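Local structure of Di-haem cytochrome c peroxidase family protein (Burkholderia thailandensis E264, 6NX0) at residues L163-Y168 against A266-R271. The protein carries two covalently bound c-type hemes that reach an atypically stable bis-Fe(IV) state, and is probably a peroxidase. Residues are numbered along the deposited sequence; the frame is centred on the assembly and turned at random. Where two conformers were deposited one is given.
Sequences LLYVRY and APFSSR. With HEC (heme c), chain B.
A type II turn, L163 to V166, at the wall of the first heme pocket places Y165 so that its ring reaches A266, P267 and F268, in the loop between helices 245-260 and 271-276. The Y165 ring meets F268 as a T-shaped pair: its CE1 edge stands over the centre of the F268 face, the centroids 4.8 Å apart and the planes at 61°. Beyond that edge, Y165 OH accepts the backbone N-H of F268 in the plane of its ring (OH to N 2.8 Å, 148°) and also bonds D459. A phenol suits this place, pairing an aromatic edge with a polar end. P267, in the conformer given, lies against the Y165 ring and L164. R167 starts with CG between N and the carbonyl carbon (chi1 72°), then runs extended, and the small A266 lets it lie close: A266 CB sits over one guanidinium face, 3.6 Å from R167 NE. Close to the guanidinium plane, R167 NH2 donates to Y168 OH (3.0 Å), while NH1 forms a salt bridge with D263. Y168 OH in turn reaches the F268 ring edge, 3.7 Å from F268 CE2. Apolar packing and a single hydrogen bond thus join the heme-lining turn to the loop, with two partners fixing the buried Y165 hydroxyl.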
loop_
_atom_site.group_PDB
_atom_site.type_symbol
_atom_site.label_atom_id
_atom_site.label_comp_id
_atom_site.label_asym_id
_atom_site.label_seq_id
_atom_site.Cartn_x
_atom_site.Cartn_y
_atom_site.Cartn_z
ATOM N N LEU A 163 0.659 4.148 6.094
ATOM C CA LEU A 163 0.614 3.013 7.014
ATOM C C LEU A 163 -0.597 3.001 7.929
ATOM O O LEU A 163 -0.773 2.028 8.664
ATOM C CB LEU A 163 1.878 2.957 7.868
ATOM C CG LEU A 163 3.196 2.939 7.099
ATOM C CD1 LEU A 163 4.384 2.772 8.054
ATOM C CD2 LEU A 163 3.207 1.846 6.067
ATOM N N LEU A 164 -1.455 4.015 7.905
ATOM C CA LEU A 164 -2.705 3.846 8.631
ATOM C C LEU A 164 -3.468 2.683 8.015
ATOM O O LEU A 164 -3.430 2.466 6.795
ATOM C CB LEU A 164 -3.540 5.128 8.611
ATOM C CG LEU A 164 -2.932 6.336 9.342
ATOM C CD1 LEU A 164 -3.895 7.491 9.226
ATOM C CD2 LEU A 164 -2.608 6.050 10.798
ATOM N N TYR A 165 -4.145 1.912 8.870
ATOM C CA TYR A 165 -4.963 0.749 8.494
ATOM C C TYR A 165 -4.116 -0.448 8.037
ATOM O O TYR A 165 -4.673 -1.465 7.596
ATOM C CB TYR A 165 -6.023 1.115 7.436
ATOM C CG TYR A 165 -6.792 2.324 7.882
ATOM C CD1 TYR A 165 -7.751 2.236 8.881
ATOM C CD2 TYR A 165 -6.497 3.570 7.371
ATOM C CE1 TYR A 165 -8.417 3.364 9.336
ATOM C CE2 TYR A 165 -7.165 4.712 7.818
ATOM C CZ TYR A 165 -8.113 4.592 8.808
ATOM O OH TYR A 165 -8.796 5.694 9.298
ATOM N N VAL A 166 -2.786 -0.354 8.114
ATOM C CA VAL A 166 -1.949 -1.458 7.661
ATOM C C VAL A 166 -2.146 -2.704 8.513
ATOM O O VAL A 166 -1.850 -3.810 8.055
ATOM C CB VAL A 166 -0.461 -1.013 7.641
ATOM C CG1 VAL A 166 0.137 -0.949 9.053
ATOM C CG2 VAL A 166 0.391 -1.931 6.723
ATOM N N ARG A 167 -2.645 -2.566 9.745
ATOM C CA ARG A 167 -2.874 -3.725 10.598
ATOM C C ARG A 167 -3.914 -4.679 10.027
ATOM O O ARG A 167 -3.991 -5.836 10.471
ATOM C CB ARG A 167 -3.282 -3.268 12.002
ATOM C CG ARG A 167 -4.680 -2.676 12.115
ATOM C CD ARG A 167 -4.944 -2.250 13.568
ATOM N NE ARG A 167 -6.324 -1.849 13.783
ATOM C CZ ARG A 167 -6.825 -1.502 14.964
ATOM N NH1 ARG A 167 -6.042 -1.505 16.023
ATOM N NH2 ARG A 167 -8.113 -1.152 15.090
ATOM N N TYR A 168 -4.691 -4.254 9.042
ATOM C CA TYR A 168 -5.691 -5.114 8.430
ATOM C C TYR A 168 -5.173 -5.871 7.208
ATOM O O TYR A 168 -5.927 -6.655 6.640
ATOM C CB TYR A 168 -6.923 -4.294 8.033
ATOM C CG TYR A 168 -7.626 -3.684 9.218
ATOM C CD1 TYR A 168 -8.467 -4.437 10.015
ATOM C CD2 TYR A 168 -7.421 -2.353 9.561
ATOM C CE1 TYR A 168 -9.076 -3.885 11.126
ATOM C CE2 TYR A 168 -8.040 -1.801 10.664
ATOM C CZ TYR A 168 -8.863 -2.571 11.431
ATOM O OH TYR A 168 -9.482 -2.067 12.548
ATOM N N ALA A 266 -5.310 3.252 13.275
ATOM C CA ALA A 266 -6.529 2.967 12.507
ATOM C C ALA A 266 -7.649 3.858 13.049
ATOM O O ALA A 266 -8.577 3.390 13.724
ATOM C CB ALA A 266 -6.888 1.481 12.598
ATOM N N PRO A 267 -7.601 5.165 12.745
ATOM C CA PRO A 267 -8.494 6.116 13.437
ATOM C C PRO A 267 -9.951 6.072 13.004
ATOM O O PRO A 267 -10.833 6.329 13.841
ATOM C CB PRO A 267 -7.872 7.486 13.118
ATOM C CG PRO A 267 -6.481 7.209 12.583
ATOM C CD PRO A 267 -6.550 5.852 11.964
ATOM N N PHE A 268 -10.244 5.824 11.724
ATOM C CA PHE A 268 -11.618 5.852 11.210
ATOM C C PHE A 268 -12.320 7.160 11.590
ATOM O O PHE A 268 -13.390 7.168 12.203
ATOM C CB PHE A 268 -12.409 4.637 11.714
ATOM C CG PHE A 268 -11.888 3.314 11.205
ATOM C CD1 PHE A 268 -12.090 2.923 9.887
ATOM C CD2 PHE A 268 -11.221 2.450 12.058
ATOM C CE1 PHE A 268 -11.617 1.709 9.424
ATOM C CE2 PHE A 268 -10.746 1.233 11.596
ATOM C CZ PHE A 268 -10.960 0.869 10.274
ATOM N N SER A 269 -11.691 8.276 11.203
ATOM C CA SER A 269 -12.153 9.607 11.597
ATOM C C SER A 269 -12.517 10.469 10.394
ATOM O O SER A 269 -12.570 11.694 10.519
ATOM C CB SER A 269 -11.094 10.310 12.441
ATOM O OG SER A 269 -9.957 10.637 11.660
ATOM N N SER A 270 -12.815 9.864 9.253
ATOM C CA SER A 270 -13.103 10.625 8.050
ATOM C C SER A 270 -14.575 11.021 8.006
ATOM O O SER A 270 -15.404 10.513 8.768
ATOM C CB SER A 270 -12.748 9.823 6.805
ATOM O OG SER A 270 -13.666 8.755 6.619
ATOM N N ARG A 271 -14.899 11.912 7.067
ATOM C CA ARG A 271 -16.306 12.260 6.849
ATOM C C ARG A 271 -17.092 11.068 6.311
ATOM O O ARG A 271 -18.269 10.911 6.650
ATOM C CB ARG A 271 -16.422 13.481 5.935
ATOM C CG ARG A 271 -16.073 14.772 6.691
ATOM C CD ARG A 271 -16.235 16.058 5.850
ATOM N NE ARG A 271 -17.534 16.115 5.176
ATOM C CZ ARG A 271 -17.739 15.885 3.877
ATOM N NH1 ARG A 271 -16.739 15.623 3.041
ATOM N NH2 ARG A 271 -18.969 15.939 3.403
HETATM FE FE HEC B . 8.250 1.913 4.521
HETATM C CHA HEC B . 6.139 0.043 2.507
HETATM C CHB HEC B . 7.039 0.307 7.256
HETATM C CHC HEC B . 10.935 3.001 6.374
HETATM C CHD HEC B . 9.609 3.431 1.743
HETATM N NA HEC B . 6.798 0.526 4.822
HETATM C C1A HEC B . 6.066 -0.144 3.863
HETATM C C2A HEC B . 5.157 -1.038 4.525
HETATM C C3A HEC B . 5.334 -0.880 5.844
HETATM C C4A HEC B . 6.431 0.030 6.055
HETATM C CMA HEC B . 4.670 -1.679 6.959
HETATM C CAA HEC B . 4.176 -1.990 3.814
HETATM C CBA HEC B . 2.804 -1.349 3.708
HETATM C CGA HEC B . 1.831 -2.153 2.886
HETATM O O1A HEC B . 0.629 -1.756 2.909
HETATM O O2A HEC B . 2.269 -3.066 2.121
HETATM N NB HEC B . 8.899 1.689 6.430
HETATM C C1B HEC B . 8.242 0.950 7.406
HETATM C C2B HEC B . 9.016 1.028 8.615
HETATM C C3B HEC B . 10.151 1.685 8.356
HETATM C C4B HEC B . 10.073 2.143 6.989
HETATM C CMB HEC B . 8.600 0.375 9.937
HETATM C CAB HEC B . 11.298 2.057 9.317
HETATM C CBB HEC B . 12.039 0.771 9.760
HETATM N NC HEC B . 9.920 3.015 4.137
HETATM C C1C HEC B . 10.876 3.389 5.071
HETATM C C2C HEC B . 11.687 4.415 4.454
HETATM C C3C HEC B . 11.319 4.580 3.181
HETATM C C4C HEC B . 10.214 3.671 2.949
HETATM C CMC HEC B . 12.725 5.256 5.214
HETATM C CAC HEC B . 11.659 5.768 2.263
HETATM C CBC HEC B . 13.134 5.756 1.841
HETATM N ND HEC B . 7.893 1.799 2.526
HETATM C C1D HEC B . 8.573 2.552 1.548
HETATM C C2D HEC B . 8.107 2.127 0.253
HETATM C C3D HEC B . 7.105 1.053 0.482
HETATM C C4D HEC B . 7.011 0.900 1.908
HETATM C CMD HEC B . 8.648 2.601 -1.082
HETATM C CAD HEC B . 6.350 0.243 -0.588
HETATM C CBD HEC B . 7.354 -0.711 -1.194
HETATM C CGD HEC B . 6.711 -1.839 -1.982
HETATM O O1D HEC B . 5.465 -1.867 -2.077
HETATM O O2D HEC B . 7.506 -2.633 -2.560
HETATM O O HOH W 1 9.511 0.215 3.958
#